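Local coordinates for protein PRD-containing transcription regulator (Lactobacillus casei, PDB 3NUF) that probably regulates transcription through a PRD, a regulatory module of the kind that in related proteins answers to the sugar phosphotransferase system, at residues A[26-31]-A[57-62]; A[33-38]-A[91-96]; A[69-74]-A[102-107]. All coordinates share one frame; numbering follows the deposited sequence. Where two conformers were deposited one is given.

Contact 1 of 3, residues A[26-31]-A[57-62]; sequences QAATAL and HLIEML. With EDO (1,2-ethanediol), chain F.
Leu31 and Leu62 carry most of the apolar contact. Leu31 reaches across with methyl CD2, which sits 4.0 Å from Leu58 CB and also close to Leu58 O. The same methyl CD2 of Leu31 lies 4.0 Å from Leu62 CB, so it fills the step between two residues one helical turn apart. Leu62 answers in the other direction. With CG anti to the backbone N (chi1 -179°) and chi2 at 62°, its CD2 lies against the backbone of helix 25-41. There Leu62 CD2 is 3.7 Å from Ala28 N and 3.9 Å from Ala27 CB. The small alanines let this methyl reach the peptide itself. Ala28 CB also touches Ile59 CG1, at 4.2 Å.

The two segments belong to a bundle of five helices, the architecture expected of a PRD. Their axes come within 10.0 Å and run at 127°, an oblique rather than a closely antiparallel pairing. Ile19 of helix 13-21 packs on Ala28, and Ile97 of helix 84-97 packs on Leu31.

The two segments share no hydrogen bond; the polar contact here is with a glycol at the border. This 1,2-ethanediol, probably from the crystallisation liquor, gives a weak hydrogen bond from O2 to Ile59 O at 3.3 Å. Its carbon C2 rests against Leu62 CB and CG. Ser23 OG and Lys66 NZ also bind it.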
ATOM      1  N   GLN A  26      11.612   2.262 -10.688  1.00 13.83           N
ATOM      2  CA  GLN A  26      12.214   1.106 -10.039  1.00 12.97           C
ATOM      3  C   GLN A  26      11.556   0.939  -8.684  1.00 12.84           C
ATOM      4  O   GLN A  26      11.098  -0.157  -8.369  1.00 12.95           O
ATOM      5  CB  GLN A  26      13.720   1.221  -9.930  1.00 11.90           C
ATOM      6  CG  GLN A  26      14.353   0.049  -9.283  1.00 13.23           C
ATOM      7  CD  GLN A  26      14.369   0.115  -7.777  1.00 14.42           C
ATOM      8  OE1 GLN A  26      14.552   1.172  -7.195  1.00 15.89           O
ATOM      9  NE2 GLN A  26      14.200  -1.026  -7.124  1.00 20.88           N
ATOM     10  N   ALA A  27      11.586   1.991  -7.864  1.00 12.75           N
ATOM     11  CA  ALA A  27      11.135   1.867  -6.494  1.00 12.22           C
ATOM     12  C   ALA A  27       9.641   1.692  -6.409  1.00 11.57           C
ATOM     13  O   ALA A  27       9.166   0.950  -5.571  1.00 12.12           O
ATOM     14  CB  ALA A  27      11.599   3.096  -5.674  1.00 14.39           C
ATOM     15  N   ALA A  28       8.919   2.305  -7.325  1.00 11.73           N
ATOM     16  CA  ALA A  28       7.467   2.142  -7.321  1.00 12.35           C
ATOM     17  C   ALA A  28       7.068   0.727  -7.713  1.00 12.69           C
ATOM     18  O   ALA A  28       6.172   0.110  -7.087  1.00 12.62           O
ATOM     19  CB  ALA A  28       6.782   3.168  -8.185  1.00 13.89           C
ATOM     20  N   THR A  29       7.754   0.162  -8.708  1.00 13.56           N
ATOM     21  CA  THR A  29       7.502  -1.220  -9.097  1.00 13.14           C
ATOM     22  C   THR A  29       7.815  -2.167  -7.954  1.00 11.90           C
ATOM     23  O   THR A  29       7.030  -3.033  -7.640  1.00 12.34           O
ATOM     24  CB  THR A  29       8.272  -1.641 -10.337  1.00 12.83           C
ATOM     25  OG1 THR A  29       7.935  -0.732 -11.399  1.00 14.82           O
ATOM     26  CG2 THR A  29       7.900  -3.080 -10.782  1.00 13.01           C
ATOM     27  N   ALA A  30       8.987  -1.980  -7.323  1.00 12.97           N
ATOM     28  CA  ALA A  30       9.380  -2.810  -6.192  1.00 13.63           C
ATOM     29  C   ALA A  30       8.352  -2.766  -5.064  1.00 13.56           C
ATOM     30  O   ALA A  30       7.976  -3.800  -4.493  1.00 13.78           O
ATOM     31  CB  ALA A  30      10.743  -2.392  -5.660  1.00 14.37           C
ATOM     32  N   LEU A  31       7.866  -1.559  -4.805  1.00 11.79           N
ATOM     33  CA  LEU A  31       6.900  -1.381  -3.691  1.00 11.80           C
ATOM     34  C   LEU A  31       5.545  -2.063  -4.007  1.00 11.74           C
ATOM     35  O   LEU A  31       5.001  -2.761  -3.152  1.00 13.08           O
ATOM     36  CB  LEU A  31       6.720   0.114  -3.388  1.00 11.35           C
ATOM     37  CG  LEU A  31       5.722   0.456  -2.288  1.00 10.40           C
ATOM     38  CD1 LEU A  31       6.097  -0.229  -0.976  1.00 11.94           C
ATOM     39  CD2 LEU A  31       5.652   1.982  -2.095  1.00 13.02           C
ATOM     40  N   HIS A  57      -2.037   5.253  -4.334  1.00 13.59           N
ATOM     41  CA  HIS A  57      -1.750   5.636  -2.950  1.00 12.08           C
ATOM     42  C   HIS A  57      -0.313   5.271  -2.558  1.00 12.68           C
ATOM     43  O   HIS A  57       0.371   6.055  -1.880  1.00 12.32           O
ATOM     44  CB  HIS A  57      -2.725   5.008  -1.972  1.00 11.93           C
ATOM     45  CG  HIS A  57      -2.582   5.563  -0.593  1.00 12.17           C
ATOM     46  ND1 HIS A  57      -2.816   6.907  -0.343  1.00 14.84           N
ATOM     47  CD2 HIS A  57      -2.119   5.026   0.563  1.00 12.10           C
ATOM     48  CE1 HIS A  57      -2.515   7.153   0.931  1.00 14.64           C
ATOM     49  NE2 HIS A  57      -2.101   6.030   1.505  1.00 13.88           N
ATOM     50  N   LEU A  58       0.144   4.105  -2.991  1.00 11.76           N
ATOM     51  CA  LEU A  58       1.527   3.700  -2.700  1.00 11.16           C
ATOM     52  C   LEU A  58       2.540   4.660  -3.323  1.00 12.98           C
ATOM     53  O   LEU A  58       3.536   5.045  -2.698  1.00 11.67           O
ATOM     54  CB  LEU A  58       1.818   2.277  -3.113  1.00 12.84           C
ATOM     55  CG  LEU A  58       1.137   1.152  -2.354  1.00 12.18           C
ATOM     56  CD1 LEU A  58       1.323  -0.192  -3.119  1.00 13.07           C
ATOM     57  CD2 LEU A  58       1.574   1.092  -0.890  1.00 13.07           C
ATOM     58  N   ILE A  59       2.292   5.093  -4.549  1.00 12.23           N
ATOM     59  CA  ILE A  59       3.149   6.096  -5.171  1.00 12.53           C
ATOM     60  C   ILE A  59       3.171   7.406  -4.407  1.00 11.41           C
ATOM     61  O   ILE A  59       4.252   8.000  -4.214  1.00 11.92           O
ATOM     62  CB  ILE A  59       2.751   6.299  -6.640  1.00 15.16           C
ATOM     63  CG1 ILE A  59       3.135   5.034  -7.425  1.00 16.18           C
ATOM     64  CG2 ILE A  59       3.434   7.529  -7.258  1.00 16.05           C
ATOM     65  CD1 ILE A  59       2.548   4.969  -8.890  1.00 18.46           C
ATOM     66  N   GLU A  60       2.009   7.839  -3.934  0.50 12.22           N
ATOM     67  CA  GLU A  60       1.942   9.030  -3.113  0.50 12.21           C
ATOM     68  C   GLU A  60       2.752   8.897  -1.810  0.50 11.91           C
ATOM     69  O   GLU A  60       3.507   9.792  -1.440  0.50 12.40           O
ATOM     70  CB  GLU A  60       0.472   9.363  -2.804  0.50 15.05           C
ATOM     71  CG  GLU A  60       0.303  10.514  -1.837  0.50 15.25           C
ATOM     72  CD  GLU A  60      -1.163  10.733  -1.415  0.50 18.11           C
ATOM     73  OE1 GLU A  60      -1.966  10.949  -2.360  0.50 19.82           O
ATOM     74  OE2 GLU A  60      -1.512  10.670  -0.191  0.50 16.62           O
HETATM   75  N   MSE A  61       2.605   7.760  -1.145  1.00 12.08           N
HETATM   76  CA  MSE A  61       3.377   7.480   0.096  1.00 11.75           C
HETATM   77  C   MSE A  61       4.884   7.441  -0.166  1.00 10.67           C
HETATM   78  O   MSE A  61       5.663   8.003   0.582  1.00 11.34           O
HETATM   79  CB  MSE A  61       2.956   6.149   0.701  1.00 11.43           C
HETATM   80  CG  MSE A  61       1.538   6.095   1.234  1.00 11.65           C
HETATM   81 SE   MSE A  61       1.009   4.344   1.846  0.75 11.98          SE
HETATM   82  CE  MSE A  61       2.354   4.184   3.177  1.00 17.18           C
ATOM     83  N   LEU A  62       5.306   6.746  -1.229  1.00 10.72           N
ATOM     84  CA  LEU A  62       6.699   6.729  -1.613  1.00 10.47           C
ATOM     85  C   LEU A  62       7.202   8.127  -1.878  1.00 10.86           C
ATOM     86  O   LEU A  62       8.270   8.540  -1.436  1.00 10.86           O
ATOM     87  CB  LEU A  62       6.882   5.771  -2.800  1.00 12.22           C
ATOM     88  CG  LEU A  62       8.300   5.589  -3.342  1.00 13.20           C
ATOM     89  CD1 LEU A  62       9.177   5.000  -2.259  1.00 15.27           C
ATOM     90  CD2 LEU A  62       8.232   4.719  -4.638  1.00 15.66           C
TER
HETATM   91  C1  EDO F 307       8.364   8.062  -6.912  1.00 34.09           C
HETATM   92  O1  EDO F 307       9.492   8.944  -6.777  1.00 41.57           O
HETATM   93  C2  EDO F 307       7.264   8.318  -5.891  1.00 33.85           C
HETATM   94  O2  EDO F 307       6.518   9.513  -6.152  1.00 42.36           O

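Contact 2 of 3, residues A[33-38]-A[91-96]; sequences NYVIKL and DQVVQH. With EDO (1,2-ethanediol), chain G.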
ATOM      1  N   ASN A  33       5.004  -4.531  -6.087  1.00 14.06           N
ATOM      2  CA  ASN A  33       5.256  -5.938  -6.015  1.00 15.33           C
ATOM      3  C   ASN A  33       5.281  -6.449  -4.569  1.00 14.98           C
ATOM      4  O   ASN A  33       4.724  -7.495  -4.231  1.00 16.04           O
ATOM      5  CB  ASN A  33       6.607  -6.292  -6.636  1.00 15.83           C
ATOM      6  CG  ASN A  33       6.667  -6.150  -8.143  1.00 20.39           C
ATOM      7  OD1 ASN A  33       5.681  -6.015  -8.802  1.00 20.23           O
ATOM      8  ND2 ASN A  33       7.895  -6.199  -8.665  1.00 19.80           N
ATOM      9  N   TYR A  34       6.006  -5.708  -3.695  1.00 14.05           N
ATOM     10  CA  TYR A  34       6.123  -6.067  -2.278  1.00 14.06           C
ATOM     11  C   TYR A  34       4.754  -6.149  -1.611  1.00 12.65           C
ATOM     12  O   TYR A  34       4.433  -7.114  -0.885  1.00 12.80           O
ATOM     13  CB  TYR A  34       7.040  -5.080  -1.552  1.00 14.92           C
ATOM     14  CG  TYR A  34       7.037  -5.164  -0.059  1.00 13.41           C
ATOM     15  CD1 TYR A  34       7.892  -6.023   0.593  1.00 14.67           C
ATOM     16  CD2 TYR A  34       6.198  -4.374   0.711  1.00 14.14           C
ATOM     17  CE1 TYR A  34       7.906  -6.092   1.960  1.00 16.50           C
ATOM     18  CE2 TYR A  34       6.185  -4.475   2.081  1.00 15.35           C
ATOM     19  CZ  TYR A  34       7.051  -5.327   2.670  1.00 15.08           C
ATOM     20  OH  TYR A  34       7.077  -5.419   4.061  1.00 21.89           O
ATOM     21  N   VAL A  35       3.931  -5.139  -1.850  1.00 12.29           N
ATOM     22  CA  VAL A  35       2.595  -5.103  -1.229  1.00 12.66           C
ATOM     23  C   VAL A  35       1.698  -6.264  -1.723  1.00 12.66           C
ATOM     24  O   VAL A  35       1.001  -6.910  -0.927  1.00 13.48           O
ATOM     25  CB  VAL A  35       1.925  -3.780  -1.371  1.00 11.33           C
ATOM     26  CG1 VAL A  35       0.512  -3.814  -0.786  1.00 12.80           C
ATOM     27  CG2 VAL A  35       2.732  -2.705  -0.636  1.00 13.07           C
ATOM     28  N   ILE A  36       1.747  -6.542  -3.020  1.00 13.11           N
ATOM     29  CA  ILE A  36       0.964  -7.652  -3.589  1.00 13.44           C
ATOM     30  C   ILE A  36       1.395  -8.959  -2.920  1.00 15.12           C
ATOM     31  O   ILE A  36       0.567  -9.773  -2.490  1.00 15.06           O
ATOM     32  CB  ILE A  36       1.137  -7.722  -5.104  1.00 14.76           C
ATOM     33  CG1 ILE A  36       0.404  -6.565  -5.771  1.00 15.61           C
ATOM     34  CG2 ILE A  36       0.606  -9.067  -5.620  1.00 17.83           C
ATOM     35  CD1 ILE A  36       0.692  -6.406  -7.281  1.00 17.40           C
ATOM     36  N   LYS A  37       2.686  -9.181  -2.819  1.00 15.22           N
ATOM     37  CA  LYS A  37       3.214 -10.411  -2.189  1.00 16.37           C
ATOM     38  C   LYS A  37       2.949 -10.533  -0.705  1.00 16.05           C
ATOM     39  O   LYS A  37       2.666 -11.615  -0.162  1.00 15.82           O
ATOM     40  CB  LYS A  37       4.674 -10.528  -2.498  1.00 16.70           C
ATOM     41  CG  LYS A  37       4.940 -10.820  -3.988  1.00 24.40           C
ATOM     42  CD  LYS A  37       6.429 -10.930  -4.291  1.00 27.52           C
ATOM     43  CE  LYS A  37       7.155  -9.628  -4.415  1.00 33.35           C
ATOM     44  NZ  LYS A  37       8.609  -9.818  -4.885  1.00 36.48           N
ATOM     45  N   LEU A  38       3.046  -9.410   0.004  1.00 14.27           N
ATOM     46  CA  LEU A  38       2.778  -9.385   1.414  1.00 14.68           C
ATOM     47  C   LEU A  38       1.290  -9.711   1.642  1.00 15.41           C
ATOM     48  O   LEU A  38       0.896 -10.530   2.497  1.00 15.80           O
ATOM     49  CB  LEU A  38       3.073  -7.957   1.956  1.00 14.44           C
ATOM     50  CG  LEU A  38       2.807  -7.812   3.427  1.00 16.70           C
ATOM     51  CD1 LEU A  38       3.779  -8.641   4.245  1.00 22.68           C
ATOM     52  CD2 LEU A  38       2.934  -6.357   3.888  1.00 15.91           C
ATOM     53  N   ASP A  91       0.849  -1.164   8.738  1.00  9.47           N
ATOM     54  CA  ASP A  91       2.005  -0.741   9.517  1.00  9.98           C
ATOM     55  C   ASP A  91       3.299  -1.335   8.956  1.00 11.11           C
ATOM     56  O   ASP A  91       4.310  -0.642   8.859  1.00 11.15           O
ATOM     57  CB  ASP A  91       1.821  -1.170  10.984  1.00 11.19           C
ATOM     58  CG  ASP A  91       2.938  -0.702  11.865  1.00 12.56           C
ATOM     59  OD1 ASP A  91       2.923   0.457  12.237  1.00 12.96           O
ATOM     60  OD2 ASP A  91       3.827  -1.481  12.189  1.00 13.48           O
ATOM     61  N   GLN A  92       3.266  -2.600   8.575  1.00  9.87           N
ATOM     62  CA  GLN A  92       4.457  -3.236   8.017  1.00 10.65           C
ATOM     63  C   GLN A  92       4.876  -2.519   6.746  1.00 10.24           C
ATOM     64  O   GLN A  92       6.076  -2.282   6.523  1.00 10.91           O
ATOM     65  CB  GLN A  92       4.181  -4.700   7.710  1.00 11.74           C
ATOM     66  CG  GLN A  92       5.409  -5.412   7.228  1.00 16.30           C
ATOM     67  CD  GLN A  92       5.276  -6.920   7.199  1.00 19.32           C
ATOM     68  OE1 GLN A  92       4.340  -7.495   7.745  1.00 20.27           O
ATOM     69  NE2 GLN A  92       6.246  -7.565   6.561  1.00 24.58           N
ATOM     70  N   VAL A  93       3.932  -2.157   5.889  1.00  9.80           N
ATOM     71  CA  VAL A  93       4.279  -1.457   4.642  1.00  9.82           C
ATOM     72  C   VAL A  93       4.888  -0.093   4.887  1.00  9.33           C
ATOM     73  O   VAL A  93       5.927   0.271   4.326  1.00 10.09           O
ATOM     74  CB  VAL A  93       3.077  -1.315   3.736  1.00  9.28           C
ATOM     75  CG1 VAL A  93       3.390  -0.458   2.441  1.00 11.82           C
ATOM     76  CG2 VAL A  93       2.568  -2.666   3.276  1.00 11.25           C
ATOM     77  N   VAL A  94       4.273   0.644   5.800  1.00  9.20           N
ATOM     78  CA  VAL A  94       4.791   2.001   6.155  1.00  9.85           C
ATOM     79  C   VAL A  94       6.220   1.905   6.670  1.00 10.05           C
ATOM     80  O   VAL A  94       7.097   2.658   6.237  1.00 10.98           O
ATOM     81  CB  VAL A  94       3.901   2.620   7.210  1.00  9.42           C
ATOM     82  CG1 VAL A  94       4.532   3.937   7.780  1.00 10.24           C
ATOM     83  CG2 VAL A  94       2.485   2.886   6.643  1.00 10.43           C
ATOM     84  N   GLN A  95       6.487   0.974   7.569  1.00  9.24           N
ATOM     85  CA  GLN A  95       7.808   0.788   8.098  1.00  9.95           C
ATOM     86  C   GLN A  95       8.809   0.319   7.083  1.00 11.33           C
ATOM     87  O   GLN A  95       9.979   0.691   7.152  1.00 12.60           O
ATOM     88  CB  GLN A  95       7.755  -0.086   9.342  1.00 10.26           C
ATOM     89  CG  GLN A  95       6.903   0.481  10.478  1.00 10.63           C
ATOM     90  CD  GLN A  95       7.312   1.868  10.898  1.00 11.79           C
ATOM     91  OE1 GLN A  95       6.503   2.837  10.897  1.00 14.65           O
ATOM     92  NE2 GLN A  95       8.527   2.002  11.234  1.00  9.96           N
ATOM     93  N   HIS A  96       8.367  -0.538   6.200  1.00  9.95           N
ATOM     94  CA  HIS A  96       9.194  -1.003   5.090  1.00  9.83           C
ATOM     95  C   HIS A  96       9.636   0.117   4.180  1.00 10.08           C
ATOM     96  O   HIS A  96      10.814   0.165   3.831  1.00 12.88           O
ATOM     97  CB  HIS A  96       8.430  -2.080   4.262  1.00 10.00           C
ATOM     98  CG  HIS A  96       9.078  -2.435   2.967  1.00 12.70           C
ATOM     99  ND1 HIS A  96      10.139  -3.302   2.901  1.00 20.09           N
ATOM    100  CD2 HIS A  96       8.818  -2.041   1.705  1.00 15.41           C
ATOM    101  CE1 HIS A  96      10.484  -3.443   1.622  1.00 17.16           C
ATOM    102  NE2 HIS A  96       9.722  -2.664   0.880  1.00 18.43           N
TER
HETATM  103  C1  EDO G 308       9.675  -6.712   5.074  1.00 30.85           C
HETATM  104  O1  EDO G 308       8.283  -6.984   5.258  1.00 42.07           O
HETATM  105  C2  EDO G 308      10.109  -5.787   6.177  1.00 29.45           C
HETATM  106  O2  EDO G 308      10.685  -4.605   5.606  1.00 38.09           O
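Tyr34 and His96 stack face to face, and Val93 packs beside them against Val35 and Leu38. The ring centroids of Tyr34 and His96 are 3.6 Å apart and their planes differ by 5°. In both residues CG is anti to the backbone N (chi1 168° in Tyr34), and the side chains come from facing helices and overlap alongside. The imidazole therefore covers one face of the phenol.

The inner side is close-packed and mostly apolar. Val93 CG2 lies 3.8 Å from Leu38 CD2, and Val93 CG1 lies 3.9 Å from Val35 CG2. Leu38 CD1 rests against the amide of Gln92, 3.6 Å from NE2. Leu54, Leu58 and Phe112 close over Val35 from other helices. The helices run at 152°, an antiparallel pairing within the five-helix PRD bundle.

The outer side is looser and polar. His96 is exposed there, and Tyr34 and Gln92 are partly so. A 1,2-ethanediol, probably from the crystallisation liquor, lies at the edges of both rings. Its O2 is hydrogen-bonded to His96 ND1 at 3.1 Å. Its O1 is modelled so close to Tyr34 OH and Gln92 NE2 that its exact position is doubtful.

The direct grip rests mainly on stacking and methyl packing. The phenol, amide and imidazole form a polar rim that can take up a small hydroxylic molecule, which need not be a natural ligand.

Contact 3 of 3, residues A[69-74]-A[102-107]; sequences EQLPAV and VAEKYV
The Glu104 side chain starts with CG anti to the carbonyl carbon and then bends sharply (chi2 -85°). The bend brings its carboxylate back to Leu71, although the side chain sets out away from residues 69-74. Leu71 meets it with CG anti to the backbone N (chi1 166°). The two side chains run alongside each other, head to tail.

Leu71 divides its methyls between two neighbours. CD1 of Leu71 lies 3.7 Å from Glu104 OE2 and also touches Glu104 N. CD2 of Leu71 packs 3.8 Å from Ala103 CB. Pro72 adds ring atom CD, 4.0 Å from Glu104 OE2, crossing the glutamate at about a right angle.

Val74 makes the second patch. Its CG1 reaches Ala103 CB at 4.1 Å, and its CG2 reaches Tyr106 CB at 4.1 Å. Ala103 thus meets a methyl of Leu71 and a methyl of Val74. The Tyr106 ring goes on to meet Phe79, which also touches Val74.

Glu104 is buried, and its charge is answered from outside the two segments. OE2 makes a salt bridge to Arg64 NE of helix 48-67. Replacing Glu104 by an alanine would probably leave Arg64 NE without its acidic mate, with Glu60 still paired to Arg64 NH1, and open a gap beside Leu71 CD1. Leu71 and Pro72 cover part of the carboxylate, which may screen it partly from water.

Residues 69-73 have backbone angles close to the polyproline II conformation. Such an extended chain has no sheet to join here, and it is held to residues 102-107 by side chains. The arrangement is that of an interhelical connection laid over the N-terminal part of the last helix of the PRD bundle.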
ATOM      1  N   GLU A  69       7.172  15.774   2.650  0.50 11.90           N
ATOM      2  CA  GLU A  69       5.843  16.424   2.750  0.50 12.40           C
ATOM      3  C   GLU A  69       5.024  15.751   3.864  0.50 13.26           C
ATOM      4  O   GLU A  69       5.081  14.516   4.035  0.50 11.01           O
ATOM      5  CB  GLU A  69       5.099  16.373   1.429  0.50 15.05           C
ATOM      6  CG  GLU A  69       5.667  17.310   0.373  0.50 13.15           C
ATOM      7  CD  GLU A  69       4.911  17.279  -0.939  0.50 22.90           C
ATOM      8  OE1 GLU A  69       3.996  16.452  -1.090  0.50 26.03           O
ATOM      9  OE2 GLU A  69       5.250  18.100  -1.812  0.50 30.99           O
ATOM     10  N   GLN A  70       4.240  16.564   4.580  1.00 15.57           N
ATOM     11  CA  GLN A  70       3.590  16.189   5.817  1.00 15.36           C
ATOM     12  C   GLN A  70       2.568  15.080   5.601  1.00 13.33           C
ATOM     13  O   GLN A  70       1.861  15.043   4.593  1.00 17.17           O
ATOM     14  CB  GLN A  70       2.896  17.431   6.427  1.00 18.41           C
ATOM     15  CG  GLN A  70       2.269  17.227   7.775  1.00 24.52           C
ATOM     16  CD  GLN A  70       1.822  18.536   8.446  1.00 31.93           C
ATOM     17  OE1 GLN A  70       1.824  19.602   7.827  1.00 37.10           O
ATOM     18  NE2 GLN A  70       1.435  18.441   9.702  1.00 33.34           N
ATOM     19  N   LEU A  71       2.498  14.199   6.588  1.00 14.21           N
ATOM     20  CA  LEU A  71       1.398  13.250   6.691  1.00 16.15           C
ATOM     21  C   LEU A  71       0.033  13.958   6.452  1.00 14.38           C
ATOM     22  O   LEU A  71      -0.281  14.909   7.159  1.00 14.28           O
ATOM     23  CB  LEU A  71       1.421  12.669   8.110  1.00 16.09           C
ATOM     24  CG  LEU A  71       0.197  11.911   8.586  1.00 17.32           C
ATOM     25  CD1 LEU A  71       0.037  10.577   7.857  1.00 18.54           C
ATOM     26  CD2 LEU A  71       0.303  11.703  10.091  1.00 18.98           C
ATOM     27  N   PRO A  72      -0.803  13.486   5.525  1.00 14.05           N
ATOM     28  CA  PRO A  72      -2.173  14.061   5.405  1.00 13.53           C
ATOM     29  C   PRO A  72      -2.932  13.925   6.727  1.00 13.91           C
ATOM     30  O   PRO A  72      -2.952  12.833   7.312  1.00 12.89           O
ATOM     31  CB  PRO A  72      -2.823  13.210   4.317  1.00 15.00           C
ATOM     32  CG  PRO A  72      -1.597  12.783   3.465  1.00 16.53           C
ATOM     33  CD  PRO A  72      -0.526  12.514   4.445  1.00 17.06           C
ATOM     34  N   ALA A  73      -3.568  15.006   7.168  1.00 13.18           N
ATOM     35  CA  ALA A  73      -4.221  15.014   8.445  1.00 11.74           C
ATOM     36  C   ALA A  73      -5.121  13.818   8.580  1.00 12.30           C
ATOM     37  O   ALA A  73      -5.930  13.540   7.674  1.00 12.17           O
ATOM     38  CB  ALA A  73      -5.033  16.306   8.597  1.00 14.69           C
ATOM     39  N   VAL A  74      -5.107  13.174   9.733  1.00 11.66           N
ATOM     40  CA  VAL A  74      -5.878  11.941   9.958  1.00 12.30           C
ATOM     41  C   VAL A  74      -6.350  11.888  11.419  1.00 13.06           C
ATOM     42  O   VAL A  74      -5.666  12.406  12.324  1.00 13.48           O
ATOM     43  CB  VAL A  74      -5.064  10.696   9.566  1.00 12.78           C
ATOM     44  CG1 VAL A  74      -3.848  10.523  10.437  1.00 14.86           C
ATOM     45  CG2 VAL A  74      -5.912   9.457   9.545  1.00 13.11           C
ATOM     46  N   VAL A 102       4.129   6.994  11.437  1.00  9.45           N
ATOM     47  CA  VAL A 102       3.393   5.783  11.759  1.00  9.58           C
ATOM     48  C   VAL A 102       1.951   5.844  11.250  1.00 10.37           C
ATOM     49  O   VAL A 102       1.435   4.863  10.720  1.00 10.41           O
ATOM     50  CB  VAL A 102       3.409   5.476  13.296  1.00 10.56           C
ATOM     51  CG1 VAL A 102       2.450   4.337  13.676  1.00 12.17           C
ATOM     52  CG2 VAL A 102       4.834   5.125  13.731  1.00 13.32           C
ATOM     53  N   ALA A 103       1.297   6.970  11.468  1.00 10.83           N
ATOM     54  CA  ALA A 103      -0.099   7.129  11.149  1.00  9.92           C
ATOM     55  C   ALA A 103      -0.449   7.083   9.676  1.00 10.28           C
ATOM     56  O   ALA A 103      -1.641   7.051   9.353  1.00 11.35           O
ATOM     57  CB  ALA A 103      -0.636   8.419  11.817  1.00 12.08           C
ATOM     58  N   GLU A 104       0.500   7.009   8.761  1.00  9.44           N
ATOM     59  CA  GLU A 104       0.251   6.665   7.387  1.00  8.70           C
ATOM     60  C   GLU A 104      -0.496   5.319   7.330  1.00  9.38           C
ATOM     61  O   GLU A 104      -1.191   5.035   6.339  1.00 10.79           O
ATOM     62  CB  GLU A 104       1.515   6.547   6.591  1.00  9.43           C
ATOM     63  CG  GLU A 104       2.285   7.822   6.346  1.00 10.60           C
ATOM     64  CD  GLU A 104       1.835   8.660   5.145  1.00 12.26           C
ATOM     65  OE1 GLU A 104       1.002   8.207   4.300  1.00 13.27           O
ATOM     66  OE2 GLU A 104       2.368   9.792   5.044  1.00 13.07           O
ATOM     67  N   LYS A 105      -0.357   4.472   8.348  1.00  9.21           N
ATOM     68  CA  LYS A 105      -1.007   3.173   8.294  1.00  9.00           C
ATOM     69  C   LYS A 105      -2.515   3.265   8.183  1.00  9.86           C
ATOM     70  O   LYS A 105      -3.136   2.314   7.691  1.00 10.49           O
ATOM     71  CB  LYS A 105      -0.606   2.317   9.498  1.00  9.65           C
ATOM     72  CG  LYS A 105      -1.173   2.739  10.817  1.00  8.89           C
ATOM     73  CD  LYS A 105      -0.667   1.897  11.990  1.00 10.63           C
ATOM     74  CE  LYS A 105      -1.152   2.396  13.293  1.00 12.03           C
ATOM     75  NZ  LYS A 105      -0.734   1.513  14.480  1.00 16.14           N
ATOM     76  N   TYR A 106      -3.136   4.307   8.711  1.00  9.00           N
ATOM     77  CA  TYR A 106      -4.617   4.311   8.758  1.00  9.70           C
ATOM     78  C   TYR A 106      -5.264   4.332   7.402  1.00 10.45           C
ATOM     79  O   TYR A 106      -6.054   3.441   7.040  1.00 10.98           O
ATOM     80  CB  TYR A 106      -5.095   5.430   9.689  1.00 10.04           C
ATOM     81  CG  TYR A 106      -4.624   5.296  11.113  1.00 10.88           C
ATOM     82  CD1 TYR A 106      -4.985   4.184  11.851  1.00 12.61           C
ATOM     83  CD2 TYR A 106      -3.803   6.255  11.719  1.00 11.51           C
ATOM     84  CE1 TYR A 106      -4.534   4.050  13.132  1.00 10.93           C
ATOM     85  CE2 TYR A 106      -3.350   6.114  12.988  1.00 11.16           C
ATOM     86  CZ  TYR A 106      -3.692   5.009  13.700  1.00 12.79           C
ATOM     87  OH  TYR A 106      -3.226   4.833  14.983  1.00 15.72           O
ATOM     88  N   VAL A 107      -4.920   5.300   6.586  1.00 10.84           N
ATOM     89  CA  VAL A 107      -5.523   5.373   5.242  1.00 11.48           C
ATOM     90  C   VAL A 107      -5.127   4.124   4.440  1.00 12.98           C
ATOM     91  O   VAL A 107      -5.956   3.545   3.732  1.00 12.09           O
ATOM     92  CB  VAL A 107      -5.161   6.653   4.528  1.00 12.21           C
ATOM     93  CG1 VAL A 107      -5.471   6.605   3.025  1.00 13.87           C
ATOM     94  CG2 VAL A 107      -5.910   7.807   5.181  1.00 14.36           C
TER

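In the fold
Helix 13-21 comes first, and helix 25-41 then supplies a segment to both contact 1 and contact 2. Contact 1 closes the first loop when helix 48-67 returns to residues 26-31. The chain leaves that helix through residues 69-74, which open contact 3. Helix 84-97 then closes contact 2 on residues 33-38. Residues 102-107 close contact 3 last. Contact 2 crosses both others, while contacts 1 and 3 follow in series. Leu58 touches Val35 and Val93, joining contacts 1 and 2. Val94 packs on Glu104, and Met61 reaches both. Together the contacts tie four helices and one long connection into a single bundle.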